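Local structure of mandalate racemase/muconate lactonizing enzyme (Unidentified, 4E4U) at residues I3-T8 and I54-F58; L73-Y78 and M90-V94. The protein probably acts as an isomerase or related enzyme of the mandelate racemase/muconate lactonizing branch of the enolase superfamily, though its substrate is not established. One frame throughout, in Å; residues are numbered along the deposited sequence.

Contact 1. Residues I3-T8 and I54-F58; sequences IVSLET and IDDVF
I3, L6 and T8 turn one side of the first beta strand toward helix 47-61, in the alpha+beta N-terminal domain that precedes the barrel of enolase-superfamily enzymes. The strand is an outer one of the chain's three-stranded antiparallel sheet, and the axes of 3-8 and 54-58 come within 9.8 Å and run nearly antiparallel (162°). I3 brings its CG2 methyl to the edge of the F58 ring, in plane, with I3 CG2 3.6 Å from F58 CE1; the same residue also packs on I104 of helix 88-109. V4 and S5 both face K29 in a classic beta bulge and turn their own side chains from the helix, but the carbonyl carbon S5 C lies 3.7 Å from F58 CZ. L6 follows as the main partner. Its CB sits 3.6 Å from the F58 ring centroid, a mere 3° off the normal, so the CH-pi contact is centred on the face. With CG anti to the backbone N (chi1 157°), L6 then runs back along the phenylalanine side chain, and its CD2 reaches both F58 CB and I54 CG2. A branched aliphatic chain suits this place because its CB can lie on the ring while CD2 reaches I54, one turn earlier in the helix. T8 meets I54 tip to tip: T8 CG2 approaches I54 CD1 at 3.9 Å. The T8 hydroxyl both lies against the I54 CG2 methyl and binds water: one water accepts from T8 OG1 at 2.7 Å and donates to D55 OD1 at 2.7 Å.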
ATOM      1  N   ILE A   3     -11.419  36.854  31.268  1.00 16.00           N
ATOM      2  CA  ILE A   3     -10.315  36.565  32.178  1.00 16.06           C
ATOM      3  C   ILE A   3      -9.492  37.826  32.370  1.00 16.63           C
ATOM      4  O   ILE A   3      -9.051  38.436  31.394  1.00 17.49           O
ATOM      5  CB  ILE A   3      -9.391  35.472  31.613  1.00 16.08           C
ATOM      6  CG1 ILE A   3     -10.171  34.185  31.345  1.00 16.21           C
ATOM      7  CG2 ILE A   3      -8.229  35.218  32.565  1.00 17.06           C
ATOM      8  CD1 ILE A   3     -10.801  33.584  32.586  1.00 17.30           C
ATOM      9  N   VAL A   4      -9.275  38.223  33.619  1.00 16.23           N
ATOM     10  CA  VAL A   4      -8.551  39.466  33.871  1.00 17.45           C
ATOM     11  C   VAL A   4      -7.228  39.280  34.605  1.00 17.95           C
ATOM     12  O   VAL A   4      -6.413  40.203  34.649  1.00 19.07           O
ATOM     13  CB  VAL A   4      -9.419  40.508  34.622  1.00 19.39           C
ATOM     14  CG1 VAL A   4     -10.631  40.890  33.788  1.00 20.76           C
ATOM     15  CG2 VAL A   4      -9.845  39.983  35.997  1.00 20.17           C
ATOM     16  N   SER A   5      -6.999  38.102  35.177  1.00 17.81           N
ATOM     17  CA  SER A   5      -5.763  37.893  35.928  1.00 18.25           C
ATOM     18  C   SER A   5      -5.344  36.434  36.037  1.00 16.61           C
ATOM     19  O   SER A   5      -6.169  35.522  35.930  1.00 16.09           O
ATOM     20  CB  SER A   5      -5.865  38.501  37.327  1.00 20.61           C
ATOM     21  OG  SER A   5      -6.821  37.813  38.106  1.00 22.66           O
ATOM     22  N   LEU A   6      -4.049  36.250  36.273  1.00 16.78           N
ATOM     23  CA  LEU A   6      -3.421  34.948  36.409  1.00 16.71           C
ATOM     24  C   LEU A   6      -2.497  34.955  37.618  1.00 17.17           C
ATOM     25  O   LEU A   6      -1.795  35.940  37.862  1.00 18.67           O
ATOM     26  CB  LEU A   6      -2.574  34.657  35.167  1.00 18.82           C
ATOM     27  CG  LEU A   6      -1.442  33.641  35.365  1.00 20.64           C
ATOM     28  CD1 LEU A   6      -2.004  32.243  35.399  1.00 21.22           C
ATOM     29  CD2 LEU A   6      -0.358  33.783  34.304  1.00 22.22           C
ATOM     30  N   GLU A   7      -2.495  33.853  38.363  1.00 16.28           N
ATOM     31  CA  GLU A   7      -1.453  33.571  39.347  1.00 17.87           C
ATOM     32  C   GLU A   7      -0.857  32.214  39.020  1.00 16.42           C
ATOM     33  O   GLU A   7      -1.593  31.266  38.732  1.00 17.69           O
ATOM     34  CB  GLU A   7      -2.029  33.484  40.757  1.00 21.60           C
ATOM     35  CG  GLU A   7      -2.627  34.750  41.320  1.00 25.53           C
ATOM     36  CD  GLU A   7      -3.216  34.518  42.708  1.00 28.67           C
ATOM     37  OE1 GLU A   7      -3.088  33.389  43.233  1.00 29.66           O
ATOM     38  OE2 GLU A   7      -3.811  35.457  43.273  1.00 30.88           O
ATOM     39  N   THR A   8       0.467  32.112  39.090  1.00 15.20           N
ATOM     40  CA  THR A   8       1.149  30.836  38.906  1.00 15.59           C
ATOM     41  C   THR A   8       1.724  30.369  40.233  1.00 16.44           C
ATOM     42  O   THR A   8       2.365  31.144  40.946  1.00 17.64           O
ATOM     43  CB  THR A   8       2.279  30.968  37.881  1.00 17.58           C
ATOM     44  OG1 THR A   8       1.717  31.326  36.615  1.00 18.62           O
ATOM     45  CG2 THR A   8       3.050  29.657  37.744  1.00 19.19           C
ATOM     46  N   ILE A  54       4.755  31.165  31.188  1.00 12.23           N
ATOM     47  CA  ILE A  54       3.322  31.179  31.449  1.00 12.70           C
ATOM     48  C   ILE A  54       2.772  32.605  31.384  1.00 13.08           C
ATOM     49  O   ILE A  54       1.715  32.843  30.786  1.00 13.67           O
ATOM     50  CB  ILE A  54       3.003  30.530  32.802  1.00 13.03           C
ATOM     51  CG1 ILE A  54       3.334  29.034  32.754  1.00 13.51           C
ATOM     52  CG2 ILE A  54       1.544  30.729  33.172  1.00 14.35           C
ATOM     53  CD1 ILE A  54       3.506  28.408  34.127  1.00 14.28           C
ATOM     54  N   ASP A  55       3.500  33.558  31.962  1.00 13.59           N
ATOM     55  CA  ASP A  55       3.101  34.963  31.883  1.00 15.05           C
ATOM     56  C   ASP A  55       2.982  35.402  30.420  1.00 14.16           C
ATOM     57  O   ASP A  55       2.033  36.092  30.041  1.00 14.38           O
ATOM     58  CB  ASP A  55       4.117  35.861  32.600  1.00 17.43           C
ATOM     59  CG  ASP A  55       3.950  35.863  34.106  1.00 21.75           C
ATOM     60  OD1 ASP A  55       2.917  35.373  34.605  1.00 23.15           O
ATOM     61  OD2 ASP A  55       4.862  36.375  34.787  1.00 25.30           O
ATOM     62  N   ASP A  56       3.944  34.996  29.602  1.00 13.60           N
ATOM     63  CA  ASP A  56       3.968  35.399  28.206  1.00 13.67           C
ATOM     64  C   ASP A  56       2.761  34.862  27.437  1.00 12.77           C
ATOM     65  O   ASP A  56       2.095  35.603  26.710  1.00 13.75           O
ATOM     66  CB  ASP A  56       5.267  34.928  27.553  1.00 14.86           C
ATOM     67  CG  ASP A  56       5.460  35.499  26.166  1.00 16.72           C
ATOM     68  OD1 ASP A  56       5.820  36.693  26.070  1.00 18.72           O
ATOM     69  OD2 ASP A  56       5.263  34.761  25.178  1.00 17.49           O
ATOM     70  N   VAL A  57       2.475  33.576  27.605  1.00 11.65           N
ATOM     71  CA  VAL A  57       1.355  32.956  26.905  1.00 11.70           C
ATOM     72  C   VAL A  57       0.041  33.595  27.349  1.00 12.13           C
ATOM     73  O   VAL A  57      -0.823  33.906  26.533  1.00 13.27           O
ATOM     74  CB  VAL A  57       1.312  31.440  27.166  1.00 11.65           C
ATOM     75  CG1 VAL A  57       0.095  30.806  26.494  1.00 12.16           C
ATOM     76  CG2 VAL A  57       2.603  30.779  26.676  1.00 12.53           C
ATOM     77  N   PHE A  58      -0.104  33.781  28.654  1.00 12.22           N
ATOM     78  CA  PHE A  58      -1.314  34.377  29.197  1.00 12.54           C
ATOM     79  C   PHE A  58      -1.550  35.781  28.644  1.00 12.27           C
ATOM     80  O   PHE A  58      -2.643  36.104  28.163  1.00 13.26           O
ATOM     81  CB  PHE A  58      -1.248  34.424  30.720  1.00 13.46           C
ATOM     82  CG  PHE A  58      -2.391  35.163  31.338  1.00 13.85           C
ATOM     83  CD1 PHE A  58      -3.648  34.577  31.401  1.00 14.79           C
ATOM     84  CD2 PHE A  58      -2.222  36.444  31.840  1.00 14.68           C
ATOM     85  CE1 PHE A  58      -4.718  35.256  31.953  1.00 15.97           C
ATOM     86  CE2 PHE A  58      -3.291  37.132  32.399  1.00 15.42           C
ATOM     87  CZ  PHE A  58      -4.539  36.535  32.459  1.00 16.21           C
TER
HETATM   88  O   HOH W   1       1.585  36.179  37.027  1.00 52.39           O
HETATM   89  O   HOH W   2       3.678  32.992  35.653  1.00 20.01           O

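Contact 2. Residues L73-Y78 and M90-V94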
ATOM      1  N   LEU A  73      -8.647  29.994  22.109  1.00 10.37           N
ATOM      2  CA  LEU A  73      -7.445  29.889  22.928  1.00 10.32           C
ATOM      3  C   LEU A  73      -6.461  28.868  22.369  1.00 10.50           C
ATOM      4  O   LEU A  73      -5.267  29.159  22.213  1.00 11.20           O
ATOM      5  CB  LEU A  73      -7.813  29.536  24.367  1.00 11.13           C
ATOM      6  CG  LEU A  73      -6.654  29.233  25.316  1.00 11.21           C
ATOM      7  CD1 LEU A  73      -5.663  30.399  25.385  1.00 12.04           C
ATOM      8  CD2 LEU A  73      -7.198  28.877  26.695  1.00 12.07           C
ATOM      9  N   PHE A  74      -6.949  27.669  22.067  1.00 10.15           N
ATOM     10  CA  PHE A  74      -6.077  26.644  21.521  1.00 10.18           C
ATOM     11  C   PHE A  74      -5.430  27.110  20.211  1.00 10.19           C
ATOM     12  O   PHE A  74      -4.212  26.997  20.040  1.00 10.73           O
ATOM     13  CB  PHE A  74      -6.805  25.313  21.312  1.00 10.78           C
ATOM     14  CG  PHE A  74      -5.922  24.260  20.708  1.00 10.65           C
ATOM     15  CD1 PHE A  74      -5.130  23.457  21.515  1.00 12.29           C
ATOM     16  CD2 PHE A  74      -5.825  24.127  19.329  1.00 11.23           C
ATOM     17  CE1 PHE A  74      -4.283  22.508  20.961  1.00 12.57           C
ATOM     18  CE2 PHE A  74      -4.980  23.191  18.768  1.00 12.20           C
ATOM     19  CZ  PHE A  74      -4.205  22.383  19.577  1.00 12.15           C
ATOM     20  N   ARG A  75      -6.240  27.627  19.286  1.00 10.02           N
ATOM     21  CA  ARG A  75      -5.703  28.033  17.988  1.00  9.89           C
ATOM     22  C   ARG A  75      -4.671  29.146  18.129  1.00 10.66           C
ATOM     23  O   ARG A  75      -3.656  29.137  17.431  1.00 10.85           O
ATOM     24  CB  ARG A  75      -6.810  28.465  17.017  1.00 11.51           C
ATOM     25  CG  ARG A  75      -7.767  27.352  16.572  1.00 11.23           C
ATOM     26  CD  ARG A  75      -7.066  26.140  15.970  1.00 11.41           C
ATOM     27  NE  ARG A  75      -6.169  26.482  14.874  1.00 11.43           N
ATOM     28  CZ  ARG A  75      -5.494  25.584  14.162  1.00 11.52           C
ATOM     29  NH1 ARG A  75      -5.651  24.289  14.410  1.00 12.64           N
ATOM     30  NH2 ARG A  75      -4.673  25.980  13.194  1.00 11.77           N
ATOM     31  N   GLN A  76      -4.923  30.109  19.011  1.00 10.80           N
ATOM     32  CA  GLN A  76      -3.963  31.197  19.186  1.00 11.02           C
ATOM     33  C   GLN A  76      -2.642  30.676  19.748  1.00 11.27           C
ATOM     34  O   GLN A  76      -1.569  31.052  19.282  1.00 11.73           O
ATOM     35  CB  GLN A  76      -4.516  32.301  20.098  1.00 12.36           C
ATOM     36  CG  GLN A  76      -5.795  32.970  19.605  1.00 12.99           C
ATOM     37  CD  GLN A  76      -5.657  33.643  18.253  1.00 13.67           C
ATOM     38  OE1 GLN A  76      -4.645  34.282  17.954  1.00 15.03           O
ATOM     39  NE2 GLN A  76      -6.702  33.534  17.435  1.00 13.99           N
ATOM     40  N   ALA A  77      -2.721  29.819  20.757  1.00 10.59           N
ATOM     41  CA  ALA A  77      -1.512  29.271  21.364  1.00 10.86           C
ATOM     42  C   ALA A  77      -0.746  28.384  20.385  1.00 10.16           C
ATOM     43  O   ALA A  77       0.473  28.482  20.257  1.00 11.05           O
ATOM     44  CB  ALA A  77      -1.861  28.492  22.627  1.00 12.01           C
ATOM     45  N   TYR A  78      -1.482  27.507  19.706  1.00  9.53           N
ATOM     46  CA  TYR A  78      -0.923  26.585  18.725  1.00 10.09           C
ATOM     47  C   TYR A  78      -0.210  27.311  17.586  1.00  9.93           C
ATOM     48  O   TYR A  78       0.736  26.788  17.009  1.00 10.72           O
ATOM     49  CB  TYR A  78      -2.061  25.704  18.184  1.00 10.54           C
ATOM     50  CG  TYR A  78      -1.657  24.630  17.200  1.00  9.40           C
ATOM     51  CD1 TYR A  78      -0.917  23.529  17.605  1.00 10.17           C
ATOM     52  CD2 TYR A  78      -2.048  24.700  15.871  1.00 10.05           C
ATOM     53  CE1 TYR A  78      -0.572  22.536  16.719  1.00 10.04           C
ATOM     54  CE2 TYR A  78      -1.699  23.713  14.969  1.00 10.78           C
ATOM     55  CZ  TYR A  78      -0.956  22.631  15.398  1.00 10.05           C
ATOM     56  OH  TYR A  78      -0.596  21.627  14.525  1.00 10.89           O
ATOM     57  N   MET A  90       4.491  24.866  24.911  1.00 10.64           N
ATOM     58  CA  MET A  90       3.318  25.720  24.717  1.00 10.21           C
ATOM     59  C   MET A  90       2.045  24.918  24.923  1.00 10.00           C
ATOM     60  O   MET A  90       1.092  25.401  25.526  1.00 11.03           O
ATOM     61  CB  MET A  90       3.315  26.338  23.320  1.00 10.38           C
ATOM     62  CG  MET A  90       2.023  27.081  22.977  1.00 10.95           C
ATOM     63  SD  MET A  90       1.647  28.459  24.091  1.00 11.25           S
ATOM     64  CE  MET A  90       2.278  29.825  23.117  1.00 11.49           C
ATOM     65  N   MET A  91       2.023  23.685  24.431  1.00  9.73           N
ATOM     66  CA  MET A  91       0.838  22.865  24.595  1.00  9.72           C
ATOM     67  C   MET A  91       0.574  22.532  26.062  1.00  9.79           C
ATOM     68  O   MET A  91      -0.577  22.527  26.498  1.00 10.40           O
ATOM     69  CB  MET A  91       0.918  21.620  23.730  1.00 10.24           C
ATOM     70  CG  MET A  91       0.801  21.910  22.233  1.00 11.20           C
ATOM     71  SD  MET A  91      -0.781  22.624  21.730  1.00 12.19           S
ATOM     72  CE  MET A  91      -0.445  24.384  21.735  1.00 12.42           C
ATOM     73  N   GLY A  92       1.627  22.268  26.835  1.00  9.75           N
ATOM     74  CA  GLY A  92       1.458  22.095  28.271  1.00 10.70           C
ATOM     75  C   GLY A  92       0.873  23.336  28.925  1.00 10.59           C
ATOM     76  O   GLY A  92      -0.067  23.258  29.719  1.00 11.28           O
ATOM     77  N   VAL A  93       1.418  24.498  28.583  1.00 10.54           N
ATOM     78  CA  VAL A  93       0.933  25.747  29.160  1.00 11.38           C
ATOM     79  C   VAL A  93      -0.527  26.004  28.811  1.00 10.96           C
ATOM     80  O   VAL A  93      -1.344  26.304  29.692  1.00 11.45           O
ATOM     81  CB  VAL A  93       1.794  26.947  28.730  1.00 11.65           C
ATOM     82  CG1 VAL A  93       1.198  28.254  29.244  1.00 12.11           C
ATOM     83  CG2 VAL A  93       3.217  26.774  29.233  1.00 12.85           C
ATOM     84  N   VAL A  94      -0.874  25.880  27.536  1.00 10.29           N
ATOM     85  CA  VAL A  94      -2.259  26.134  27.161  1.00 10.67           C
ATOM     86  C   VAL A  94      -3.209  25.103  27.767  1.00 10.32           C
ATOM     87  O   VAL A  94      -4.362  25.424  28.040  1.00 11.09           O
ATOM     88  CB  VAL A  94      -2.465  26.286  25.633  1.00 11.61           C
ATOM     89  CG1 VAL A  94      -2.547  24.932  24.944  1.00 12.83           C
ATOM     90  CG2 VAL A  94      -3.717  27.114  25.365  1.00 12.74           C
TER
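M91 starts with CG anti to its carbonyl carbon (chi1 -70°) and bends again at chi2 and chi3, so the thioether curls round to the F74 and Y78 side of helix 70-79; M90, with CG anti to the backbone N, bends toward A77 instead. The two neighbouring methionines thus grip different parts of the opposing helix, and their unbranched, flexible chains make this possible. M91 SD lies 3.6 Å from F74 CE1 and approaches the ring obliquely, 55° off its normal, a Met-aromatic contact in which the two side chains cross at about a right angle. Beyond the sulfur, M91 CE rests 3.8 Å from Y78 CA, against the backbone rather than over the tyrosine ring. A77 occupies the middle of the interface, and its small size lets the helices approach: A77 and V94 have their CA atoms 6.6 Å apart. The alanine methyl meets V94 CG2 at 3.6 Å and M90 SD at 3.8 Å, while M90 CG lies 3.4 Å from A77 O. The same V94 methyl also touches L73 CG at 3.6 Å, and the leucine and valine side chains lie alongside one another, pointing opposite ways. Contact between the helices is therefore made mostly by apolar side chains, which also rest on backbone atoms of A77 and Y78, and all seven touching residues are buried. In this helix pair of the N-terminal domain, segments 73-78 and 90-94 run roughly antiparallel (154°), their axes 9.9 Å apart at closest. R75 and Q76, on other sides of helix 70-79, hydrogen-bond to the backbone of A173 and E392 of the second subunit. Helix 263-272 lies against F74 and M91, whereas helix 47-61 packs on M90 and V93.

In the fold
From the N terminus, strand 3-12 leads through the rest of the three-stranded sheet to helix 47-61, where contact 1 closes a loop of 45 residues and fastens that helix to the sheet. The chain then continues to helix 70-79, and after 11 intervening residues contact 2 closes a much shorter loop, joining that helix to helix 88-109. The two loops are in series and neither encloses the other. Their centres lie 13 Å apart, and V57 joins them by packing on M90 and V93. The sheet and the three helices are thereby packed together, helix 88-109 touching helices 47-61 and 70-79 as well as the strand, while D56, V57 and M90 also meet the second subunit.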